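Local coordinates for amino acid adenylation domain-containing protein (Bacillus stratosphericus LAMA 585, PDB 6ULY) that selects an alpha-keto acid and probably activates it as the acyl adenylate for nonribosomal depsipeptide synthesis, at residues A198-T203 against N234-C239; N207-E212 against V326-F331; V228-V233 against C297-A302. All coordinates share one frame; numbering follows the deposited sequence.

All three contacts are buried, but they differ in chemistry. Contacts 1 and 3 share helix 224-237: in contact 1 its last turns meet helix 193-207, mostly through carbon atoms, while contact 3 sets an earlier turn against strand 297-301, again through apolar side chains. Contact 2 is the polar one, joining the C-terminal end of helix 193-207 and the following loop to strand 327-333; N207 makes the side-chain hydrogen bond. Strands 297-301 and 327-333 are parallel neighbours in one mixed sheet, so contacts 2 and 3, with centres about 8 Å apart, reach the same wall of the fold. Both touch the bound adenylate, whereas the side chain of V200 in contact 1 lies about 11 Å from it.

Contact 1. Residues A198-T203 against N234-C239; sequences ANVKGT and NVYTGC
V200 and K201 meet the side chain of Y236, one at its root and one at its hydroxyl end. V200 touches with a single branch: CG1 lies 3.6 Å from CG of Y236, an oblique approach that also brings it against CB. K201 reaches the far end and runs across the tyrosine at about a right angle. Its CE is 3.4 Å from Y236 OH, and its CG is 3.6 Å from the same oxygen, so two methylenes of the lysine lie against one side of the hydroxyl. The ring gets there because CG of Y236 is anti to the backbone N (chi1 179°), which carries the ring out toward helix 193-207. This is helix-to-helix packing inside the AMP-binding domain of the ANL clan, between helices 193-207 and 224-237; within segments 198-203 and 234-239 the nearest CA atoms are those of V200 and Y236, 7.6 Å apart. The second branch of V200 faces V228, L232 and V233, earlier on the helix that carries Y236. The lysine is fixed at its tip: NZ is hydrogen-bonded to the backbone oxygens of V11, Q13 and A15. V21 of helix 18-26 packs on Y236. Just beyond Y236 the helix ends in a Schellman motif, with G238 at positive phi as C-prime; C239 N bonds to N234 O at 3.0 Å, and G238 N makes a weak bond to V235 O.

Contact 2. Residues N207-E212 against V326-F331; sequences NQFTQE and VIRPAF. With QA7 (5'-O-{(S)-hydroxy[(4-methyl-2-oxopentanoyl)oxy]phosphoryl}adenosine), chain C.
N207, at the end of helix 193-207, meets R328 of strand 327-333, a strand of the mixed sheet in the AMP-binding domain. The contact therefore ties the end of that helix, just before the loop that leads into strand 214-217, to a more distant strand of the same sheet. Along N207, the CB atom comes first: it sits 3.3 Å above the plane of the F209 ring, over its centre, and 3.6 Å from R328 NH1, lying at the edge of the guanidinium in its plane. Next, N207 CG lies 3.7 Å from R328 NH1. With CG anti to the carbonyl carbon (chi1 -69°), the amide is laid beside the arginine, which slides past in the opposite direction with the two flat groups nearly coplanar. At the tip, OD1 accepts the hydrogen bond from R328 NH1 at 3.0 Å. The donor stands in the carbonyl plane on a lone pair, with a C=O...donor angle of 117°, although the bond is bent at the hydrogen (147°). The other amide atom, ND2, is hydrogen-bonded to T203 O one helical turn back, so both polar ends are held and the rotation of the amide is fixed. F209 receives R328 NH1 obliquely and makes a cation-pi contact with K267. Farther along the strand the chain reaches the adenylate. F331 turns a ring edge to the ligand, its CD1 3.7 Å from QA7 N17, and the exocyclic amino nitrogen N24 of the adenine donates to A330 O at 2.7 Å.

Contact 3. Residues V228-V233 against C297-A302; sequences VMFHLV and CMINGA. With QA7 (5'-O-{(S)-hydroxy[(4-methyl-2-oxopentanoyl)oxy]phosphoryl}adenosine), chain C.
The F230 ring meets I299 through one corner: CE2 lies 3.9 Å from I299 CD1, and the methyl comes in obliquely to the ring plane. The ring of W269, on the neighbouring strand 267-270, meets that of F230 with planes about 35° apart. The pair belongs to the alpha/beta layering of the AMP-binding domain, with helix 224-237 set against strand 297-301, which runs parallel to strands 267-270 and 327-333 on its two sides. M229 supplies the second half of the contact. CG anti to the backbone N (chi1 -176°) sends the chain toward the sheet, and a bend at chi3 (65°) turns its methyl, so that CE lies 3.9 Å from I299 CG2 while SD stays 4.0 Å from the same methyl. I299 thus offers CG2 to the methionine and CD1 to the phenylalanine. The helix has a pi-type turn here, with V233 N bonded to V228 O at 3.1 Å. M229 lines the keto acid pocket: its SD is 3.8 Å from QA7 C03, a methyl of the ligand's branched acyl tail. Farther along 297-302, A302 CB lies 3.6 Å from the acyl oxygen QA7 O30, and A302 N stands 3.1 Å from adenine QA7 N17.

Contact 1. Residues A198-T203 against N234-C239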
loop_
_atom_site.group_PDB
_atom_site.type_symbol
_atom_site.label_atom_id
_atom_site.label_comp_id
_atom_site.label_asym_id
_atom_site.label_seq_id
_atom_site.Cartn_x
_atom_site.Cartn_y
_atom_site.Cartn_z
ATOM N N ALA A 198 3.175 16.133 -25.126
ATOM C CA ALA A 198 2.619 17.335 -24.517
ATOM C C ALA A 198 3.522 17.847 -23.404
ATOM O O ALA A 198 3.721 19.060 -23.262
ATOM C CB ALA A 198 1.216 17.051 -23.979
ATOM N N ASN A 199 4.067 16.937 -22.596
ATOM C CA ASN A 199 5.035 17.345 -21.585
ATOM C C ASN A 199 6.319 17.845 -22.232
ATOM O O ASN A 199 6.883 18.862 -21.809
ATOM C CB ASN A 199 5.334 16.180 -20.644
ATOM C CG ASN A 199 6.268 16.570 -19.521
ATOM O OD1 ASN A 199 7.460 16.782 -19.734
ATOM N ND2 ASN A 199 5.729 16.672 -18.317
ATOM N N VAL A 200 6.794 17.146 -23.262
ATOM C CA VAL A 200 8.003 17.580 -23.955
ATOM C C VAL A 200 7.818 18.992 -24.497
ATOM O O VAL A 200 8.655 19.876 -24.280
ATOM C CB VAL A 200 8.359 16.589 -25.075
ATOM C CG1 VAL A 200 9.294 17.233 -26.076
ATOM C CG2 VAL A 200 8.984 15.326 -24.490
ATOM N N LYS A 201 6.707 19.228 -25.201
ATOM C CA LYS A 201 6.485 20.536 -25.808
ATOM C C LYS A 201 6.292 21.608 -24.748
ATOM O O LYS A 201 6.801 22.724 -24.886
ATOM C CB LYS A 201 5.286 20.471 -26.751
ATOM C CG LYS A 201 5.523 19.553 -27.939
ATOM C CD LYS A 201 4.275 19.356 -28.781
ATOM C CE LYS A 201 4.579 18.490 -29.993
ATOM N NZ LYS A 201 3.373 18.201 -30.806
ATOM N N GLY A 202 5.563 21.293 -23.678
ATOM C CA GLY A 202 5.458 22.235 -22.578
ATOM C C GLY A 202 6.802 22.512 -21.933
ATOM O O GLY A 202 7.130 23.660 -21.623
ATOM N N THR A 203 7.601 21.462 -21.727
ATOM C CA THR A 203 8.909 21.635 -21.103
ATOM C C THR A 203 9.835 22.468 -21.983
ATOM O O THR A 203 10.555 23.341 -21.486
ATOM C CB THR A 203 9.529 20.265 -20.811
ATOM O OG1 THR A 203 8.794 19.626 -19.758
ATOM C CG2 THR A 203 11.000 20.397 -20.403
ATOM N N ASN A 234 15.409 15.982 -25.638
ATOM C CA ASN A 234 16.614 16.201 -26.428
ATOM C C ASN A 234 16.408 15.773 -27.877
ATOM O O ASN A 234 16.778 16.499 -28.804
ATOM C CB ASN A 234 17.791 15.450 -25.804
ATOM C CG ASN A 234 18.202 16.019 -24.464
ATOM O OD1 ASN A 234 18.094 17.222 -24.223
ATOM N ND2 ASN A 234 18.675 15.152 -23.577
ATOM N N VAL A 235 15.823 14.592 -28.092
ATOM C CA VAL A 235 15.556 14.142 -29.456
ATOM C C VAL A 235 14.563 15.076 -30.140
ATOM O O VAL A 235 14.697 15.383 -31.331
ATOM C CB VAL A 235 15.052 12.686 -29.455
ATOM C CG1 VAL A 235 14.934 12.159 -30.881
ATOM C CG2 VAL A 235 15.983 11.795 -28.647
ATOM N N TYR A 236 13.555 15.547 -29.397
ATOM C CA TYR A 236 12.554 16.440 -29.977
ATOM C C TYR A 236 13.181 17.752 -30.435
ATOM O O TYR A 236 12.854 18.267 -31.513
ATOM C CB TYR A 236 11.444 16.716 -28.962
ATOM C CG TYR A 236 10.371 17.646 -29.485
ATOM C CD1 TYR A 236 10.436 19.016 -29.255
ATOM C CD2 TYR A 236 9.291 17.153 -30.211
ATOM C CE1 TYR A 236 9.454 19.872 -29.735
ATOM C CE2 TYR A 236 8.303 17.999 -30.690
ATOM C CZ TYR A 236 8.389 19.355 -30.450
ATOM O OH TYR A 236 7.408 20.195 -30.929
ATOM N N THR A 237 14.053 18.332 -29.611
ATOM C CA THR A 237 14.816 19.496 -30.035
ATOM C C THR A 237 15.956 19.132 -30.974
ATOM O O THR A 237 16.549 20.029 -31.578
ATOM C CB THR A 237 15.379 20.241 -28.821
ATOM O OG1 THR A 237 16.326 19.410 -28.134
ATOM C CG2 THR A 237 14.251 20.640 -27.864
ATOM N N GLY A 238 16.266 17.845 -31.118
ATOM C CA GLY A 238 17.379 17.429 -31.948
ATOM C C GLY A 238 18.736 17.882 -31.456
ATOM O O GLY A 238 19.692 17.896 -32.237
ATOM N N CYS A 239 18.850 18.249 -30.181
ATOM C CA CYS A 239 20.097 18.759 -29.631
ATOM C C CYS A 239 21.034 17.610 -29.267
ATOM O O CYS A 239 20.669 16.430 -29.298
ATOM C CB CYS A 239 19.826 19.637 -28.405
ATOM S SG CYS A 239 19.565 18.744 -26.842
#

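Contact 2. Residues N207-E212 against V326-F331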
loop_
_atom_site.group_PDB
_atom_site.type_symbol
_atom_site.label_atom_id
_atom_site.label_comp_id
_atom_site.label_asym_id
_atom_site.label_seq_id
_atom_site.Cartn_x
_atom_site.Cartn_y
_atom_site.Cartn_z
ATOM N N ASN A 207 11.314 26.210 -20.701
ATOM C CA ASN A 207 12.754 26.340 -20.530
ATOM C C ASN A 207 13.451 26.967 -21.729
ATOM O O ASN A 207 14.639 27.288 -21.633
ATOM C CB ASN A 207 13.378 24.969 -20.262
ATOM C CG ASN A 207 12.992 24.411 -18.918
ATOM O OD1 ASN A 207 13.553 24.795 -17.892
ATOM N ND2 ASN A 207 12.027 23.496 -18.911
ATOM N N GLN A 208 12.749 27.144 -22.848
ATOM C CA GLN A 208 13.351 27.673 -24.072
ATOM C C GLN A 208 14.482 26.768 -24.551
ATOM O O GLN A 208 15.509 27.234 -25.050
ATOM C CB GLN A 208 13.841 29.108 -23.870
ATOM C CG GLN A 208 12.726 30.087 -23.519
ATOM C CD GLN A 208 13.230 31.500 -23.283
ATOM O OE1 GLN A 208 13.825 32.115 -24.169
ATOM N NE2 GLN A 208 12.992 32.021 -22.083
ATOM N N PHE A 209 14.297 25.461 -24.388
ATOM C CA PHE A 209 15.251 24.506 -24.927
ATOM C C PHE A 209 15.334 24.651 -26.442
ATOM O O PHE A 209 14.359 25.005 -27.108
ATOM C CB PHE A 209 14.850 23.078 -24.554
ATOM C CG PHE A 209 14.995 22.764 -23.086
ATOM C CD1 PHE A 209 15.965 23.383 -22.313
ATOM C CD2 PHE A 209 14.155 21.842 -22.481
ATOM C CE1 PHE A 209 16.094 23.087 -20.970
ATOM C CE2 PHE A 209 14.277 21.546 -21.141
ATOM C CZ PHE A 209 15.248 22.168 -20.385
ATOM N N THR A 210 16.519 24.373 -26.983
ATOM C CA THR A 210 16.786 24.559 -28.400
ATOM C C THR A 210 17.700 23.451 -28.901
ATOM O O THR A 210 18.282 22.689 -28.123
ATOM C CB THR A 210 17.432 25.921 -28.672
ATOM O OG1 THR A 210 18.629 26.037 -27.894
ATOM C CG2 THR A 210 16.483 27.053 -28.310
ATOM N N GLN A 211 17.831 23.380 -30.229
ATOM C CA GLN A 211 18.695 22.388 -30.855
ATOM C C GLN A 211 20.166 22.615 -30.532
ATOM O O GLN A 211 20.981 21.713 -30.757
ATOM C CB GLN A 211 18.497 22.401 -32.373
ATOM C CG GLN A 211 19.298 21.337 -33.112
ATOM C CD GLN A 211 19.018 21.313 -34.603
ATOM O OE1 GLN A 211 19.940 21.279 -35.417
ATOM N NE2 GLN A 211 17.742 21.315 -34.967
ATOM N N GLU A 212 20.524 23.789 -30.016
ATOM C CA GLU A 212 21.907 24.095 -29.680
ATOM C C GLU A 212 22.282 23.679 -28.265
ATOM O O GLU A 212 23.457 23.780 -27.899
ATOM C CB GLU A 212 22.174 25.593 -29.858
ATOM C CG GLU A 212 22.785 25.939 -31.213
ATOM C CD GLU A 212 21.978 25.387 -32.374
ATOM O OE1 GLU A 212 20.772 25.701 -32.461
ATOM O OE2 GLU A 212 22.546 24.628 -33.191
ATOM N N VAL A 326 21.710 28.966 -12.569
ATOM C CA VAL A 326 21.486 27.796 -13.411
ATOM C C VAL A 326 20.577 26.760 -12.761
ATOM O O VAL A 326 20.007 25.922 -13.471
ATOM C CB VAL A 326 22.820 27.123 -13.780
ATOM C CG1 VAL A 326 23.759 28.123 -14.440
ATOM C CG2 VAL A 326 23.468 26.498 -12.540
ATOM N N ILE A 327 20.434 26.774 -11.439
ATOM C CA ILE A 327 19.678 25.735 -10.748
ATOM C C ILE A 327 18.191 26.034 -10.880
ATOM O O ILE A 327 17.716 27.086 -10.437
ATOM C CB ILE A 327 20.094 25.629 -9.273
ATOM C CG1 ILE A 327 21.433 24.899 -9.160
ATOM C CG2 ILE A 327 19.005 24.914 -8.468
ATOM C CD1 ILE A 327 21.954 24.777 -7.741
ATOM N N ARG A 328 17.454 25.101 -11.473
ATOM C CA ARG A 328 16.017 25.248 -11.694
ATOM C C ARG A 328 15.267 24.161 -10.937
ATOM O O ARG A 328 15.180 23.014 -11.412
ATOM C CB ARG A 328 15.701 25.191 -13.187
ATOM C CG ARG A 328 16.419 26.265 -13.974
ATOM C CD ARG A 328 15.964 26.324 -15.419
ATOM N NE ARG A 328 16.877 27.132 -16.224
ATOM C CZ ARG A 328 16.829 27.228 -17.549
ATOM N NH1 ARG A 328 15.907 26.569 -18.236
ATOM N NH2 ARG A 328 17.712 27.982 -18.188
ATOM N N PRO A 329 14.732 24.453 -9.753
ATOM C CA PRO A 329 13.870 23.474 -9.083
ATOM C C PRO A 329 12.706 23.075 -9.979
ATOM O O PRO A 329 12.182 23.884 -10.749
ATOM C CB PRO A 329 13.395 24.217 -7.830
ATOM C CG PRO A 329 14.452 25.239 -7.574
ATOM C CD PRO A 329 14.973 25.645 -8.921
ATOM N N ALA A 330 12.312 21.807 -9.883
ATOM C CA ALA A 330 11.220 21.294 -10.696
ATOM C C ALA A 330 10.527 20.161 -9.954
ATOM O O ALA A 330 11.120 19.502 -9.098
ATOM C CB ALA A 330 11.720 20.810 -12.059
ATOM N N PHE A 331 9.257 19.943 -10.297
ATOM C CA PHE A 331 8.471 18.857 -9.730
ATOM C C PHE A 331 7.697 18.163 -10.840
ATOM O O PHE A 331 7.270 18.792 -11.812
ATOM C CB PHE A 331 7.494 19.353 -8.652
ATOM C CG PHE A 331 6.217 18.557 -8.579
ATOM C CD1 PHE A 331 6.171 17.357 -7.892
ATOM C CD2 PHE A 331 5.069 19.002 -9.213
ATOM C CE1 PHE A 331 5.001 16.621 -7.831
ATOM C CE2 PHE A 331 3.903 18.272 -9.157
ATOM C CZ PHE A 331 3.868 17.080 -8.466
HETATM C C01 QA7 C . 11.162 16.749 -12.083
HETATM C C02 QA7 C . 11.276 15.278 -12.224
HETATM C C03 QA7 C . 11.102 14.879 -13.664
HETATM C C04 QA7 C . 10.322 14.715 -11.220
HETATM C C05 QA7 C . 9.515 13.518 -11.612
HETATM C C06 QA7 C . 9.503 12.322 -10.717
HETATM C C10 QA7 C . 7.149 11.580 -8.276
HETATM C C11 QA7 C . 7.101 11.977 -6.960
HETATM C C12 QA7 C . 6.078 13.180 -6.806
HETATM C C13 QA7 C . 6.499 13.809 -5.845
HETATM C C14 QA7 C . 8.127 13.570 -5.780
HETATM C C16 QA7 C . 9.116 14.989 -7.416
HETATM C C18 QA7 C . 9.647 16.700 -6.260
HETATM C C19 QA7 C . 10.088 17.905 -5.723
HETATM C C21 QA7 C . 9.359 17.284 -3.707
HETATM C C23 QA7 C . 9.070 15.826 -5.442
HETATM N N15 QA7 C . 8.759 14.759 -6.190
HETATM N N17 QA7 C . 9.661 16.169 -7.481
HETATM N N20 QA7 C . 9.920 18.151 -4.469
HETATM N N22 QA7 C . 8.940 16.153 -4.147
HETATM N N24 QA7 C . 10.691 18.847 -6.563
HETATM O O07 QA7 C . 8.702 11.259 -10.943
HETATM O O09 QA7 C . 7.995 10.509 -8.468
HETATM O O25 QA7 C . 8.391 12.611 -6.545
HETATM O O26 QA7 C . 6.058 13.351 -4.552
HETATM O O27 QA7 C . 4.623 12.818 -6.679
HETATM O O28 QA7 C . 9.362 9.127 -10.074
HETATM O O29 QA7 C . 7.184 9.455 -10.444
HETATM O O30 QA7 C . 10.191 12.321 -9.826
HETATM O O31 QA7 C . 8.888 13.548 -12.557
HETATM P P08 QA7 C . 8.329 10.084 -9.944
#

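Contact 3. Residues V228-V233 against C297-A302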
loop_
_atom_site.group_PDB
_atom_site.type_symbol
_atom_site.label_atom_id
_atom_site.label_comp_id
_atom_site.label_asym_id
_atom_site.label_seq_id
_atom_site.Cartn_x
_atom_site.Cartn_y
_atom_site.Cartn_z
ATOM N N VAL A 228 11.851 11.154 -20.392
ATOM C CA VAL A 228 11.043 12.210 -20.991
ATOM C C VAL A 228 11.724 13.562 -20.830
ATOM O O VAL A 228 12.066 14.215 -21.821
ATOM C CB VAL A 228 9.626 12.253 -20.386
ATOM C CG1 VAL A 228 8.800 13.362 -21.043
ATOM C CG2 VAL A 228 8.937 10.908 -20.539
ATOM N N MET A 229 11.921 13.997 -19.582
ATOM C CA MET A 229 12.365 15.368 -19.354
ATOM C C MET A 229 13.674 15.670 -20.074
ATOM O O MET A 229 13.938 16.829 -20.413
ATOM C CB MET A 229 12.519 15.638 -17.858
ATOM C CG MET A 229 12.879 17.079 -17.539
ATOM S SD MET A 229 12.958 17.430 -15.771
ATOM C CE MET A 229 14.342 16.405 -15.274
ATOM N N PHE A 230 14.496 14.652 -20.332
ATOM C CA PHE A 230 15.781 14.865 -20.993
ATOM C C PHE A 230 15.855 14.105 -22.311
ATOM O O PHE A 230 15.864 14.740 -23.368
ATOM C CB PHE A 230 16.925 14.499 -20.047
ATOM C CG PHE A 230 17.465 15.685 -19.303
ATOM C CD1 PHE A 230 18.743 16.149 -19.549
ATOM C CD2 PHE A 230 16.671 16.370 -18.397
ATOM C CE1 PHE A 230 19.232 17.255 -18.888
ATOM C CE2 PHE A 230 17.154 17.480 -17.734
ATOM C CZ PHE A 230 18.438 17.923 -17.979
ATOM N N HIS A 231 15.882 12.773 -22.293
ATOM C CA HIS A 231 16.131 12.043 -23.532
ATOM C C HIS A 231 15.151 12.460 -24.628
ATOM O O HIS A 231 15.567 12.869 -25.719
ATOM C CB HIS A 231 16.060 10.537 -23.284
ATOM C CG HIS A 231 16.225 9.718 -24.526
ATOM N ND1 HIS A 231 17.315 9.844 -25.363
ATOM C CD2 HIS A 231 15.434 8.770 -25.078
ATOM C CE1 HIS A 231 17.189 9.001 -26.373
ATOM N NE2 HIS A 231 16.055 8.340 -26.225
ATOM N N LEU A 232 13.844 12.383 -24.353
ATOM C CA LEU A 232 12.871 12.702 -25.396
ATOM C C LEU A 232 12.845 14.197 -25.695
ATOM O O LEU A 232 12.690 14.598 -26.854
ATOM C CB LEU A 232 11.481 12.205 -25.002
ATOM C CG LEU A 232 11.291 10.688 -25.061
ATOM C CD1 LEU A 232 9.876 10.319 -24.636
ATOM C CD2 LEU A 232 11.595 10.134 -26.446
ATOM N N VAL A 233 12.990 15.038 -24.671
ATOM C CA VAL A 233 13.131 16.470 -24.919
ATOM C C VAL A 233 14.319 16.728 -25.835
ATOM O O VAL A 233 14.266 17.589 -26.722
ATOM C CB VAL A 233 13.272 17.233 -23.590
ATOM C CG1 VAL A 233 13.905 18.598 -23.823
ATOM C CG2 VAL A 233 11.919 17.382 -22.915
ATOM N N CYS A 297 21.471 25.376 -17.293
ATOM C CA CYS A 297 20.246 24.777 -16.765
ATOM C C CYS A 297 20.601 23.526 -15.968
ATOM O O CYS A 297 20.899 22.479 -16.547
ATOM C CB CYS A 297 19.284 24.454 -17.903
ATOM S SG CYS A 297 17.842 23.482 -17.418
ATOM N N MET A 298 20.555 23.630 -14.645
ATOM C CA MET A 298 20.736 22.483 -13.756
ATOM C C MET A 298 19.400 22.243 -13.058
ATOM O O MET A 298 19.110 22.832 -12.016
ATOM C CB MET A 298 21.848 22.721 -12.748
ATOM C CG MET A 298 23.192 23.050 -13.361
ATOM S SD MET A 298 24.529 22.808 -12.176
ATOM C CE MET A 298 24.703 21.025 -12.259
ATOM N N ILE A 299 18.584 21.368 -13.641
ATOM C CA ILE A 299 17.279 21.080 -13.066
ATOM C C ILE A 299 17.458 20.240 -11.809
ATOM O O ILE A 299 18.201 19.250 -11.800
ATOM C CB ILE A 299 16.380 20.376 -14.092
ATOM C CG1 ILE A 299 15.955 21.367 -15.176
ATOM C CG2 ILE A 299 15.165 19.769 -13.400
ATOM C CD1 ILE A 299 15.454 20.717 -16.449
ATOM N N ASN A 300 16.784 20.644 -10.738
ATOM C CA ASN A 300 16.822 19.956 -9.453
ATOM C C ASN A 300 15.400 19.506 -9.132
ATOM O O ASN A 300 14.543 20.334 -8.804
ATOM C CB ASN A 300 17.379 20.876 -8.366
ATOM C CG ASN A 300 17.516 20.186 -7.026
ATOM O OD1 ASN A 300 16.948 19.119 -6.802
ATOM N ND2 ASN A 300 18.266 20.801 -6.120
ATOM N N GLY A 301 15.146 18.203 -9.234
ATOM C CA GLY A 301 13.810 17.692 -8.985
ATOM C C GLY A 301 13.801 16.196 -8.775
ATOM O O GLY A 301 14.789 15.502 -9.032
ATOM N N ALA A 302 12.642 15.718 -8.294
ATOM C CA ALA A 302 12.346 14.319 -7.975
ATOM C C ALA A 302 12.184 14.138 -6.469
ATOM O O ALA A 302 11.605 13.143 -6.016
ATOM C CB ALA A 302 13.416 13.356 -8.494
HETATM C C01 QA7 C . 11.162 16.749 -12.083
HETATM C C02 QA7 C . 11.276 15.278 -12.224
HETATM C C03 QA7 C . 11.102 14.879 -13.664
HETATM C C04 QA7 C . 10.322 14.715 -11.220
HETATM C C05 QA7 C . 9.515 13.518 -11.612
HETATM C C06 QA7 C . 9.503 12.322 -10.717
HETATM C C10 QA7 C . 7.149 11.580 -8.276
HETATM C C11 QA7 C . 7.101 11.977 -6.960
HETATM C C12 QA7 C . 6.078 13.180 -6.806
HETATM C C13 QA7 C . 6.499 13.809 -5.845
HETATM C C14 QA7 C . 8.127 13.570 -5.780
HETATM C C16 QA7 C . 9.116 14.989 -7.416
HETATM C C18 QA7 C . 9.647 16.700 -6.260
HETATM C C19 QA7 C . 10.088 17.905 -5.723
HETATM C C21 QA7 C . 9.359 17.284 -3.707
HETATM C C23 QA7 C . 9.070 15.826 -5.442
HETATM N N15 QA7 C . 8.759 14.759 -6.190
HETATM N N17 QA7 C . 9.661 16.169 -7.481
HETATM N N20 QA7 C . 9.920 18.151 -4.469
HETATM N N22 QA7 C . 8.940 16.153 -4.147
HETATM N N24 QA7 C . 10.691 18.847 -6.563
HETATM O O07 QA7 C . 8.702 11.259 -10.943
HETATM O O09 QA7 C . 7.995 10.509 -8.468
HETATM O O25 QA7 C . 8.391 12.611 -6.545
HETATM O O26 QA7 C . 6.058 13.351 -4.552
HETATM O O27 QA7 C . 4.623 12.818 -6.679
HETATM O O28 QA7 C . 9.362 9.127 -10.074
HETATM O O29 QA7 C . 7.184 9.455 -10.444
HETATM O O30 QA7 C . 10.191 12.321 -9.826
HETATM O O31 QA7 C . 8.888 13.548 -12.557
HETATM P P08 QA7 C . 8.329 10.084 -9.944
#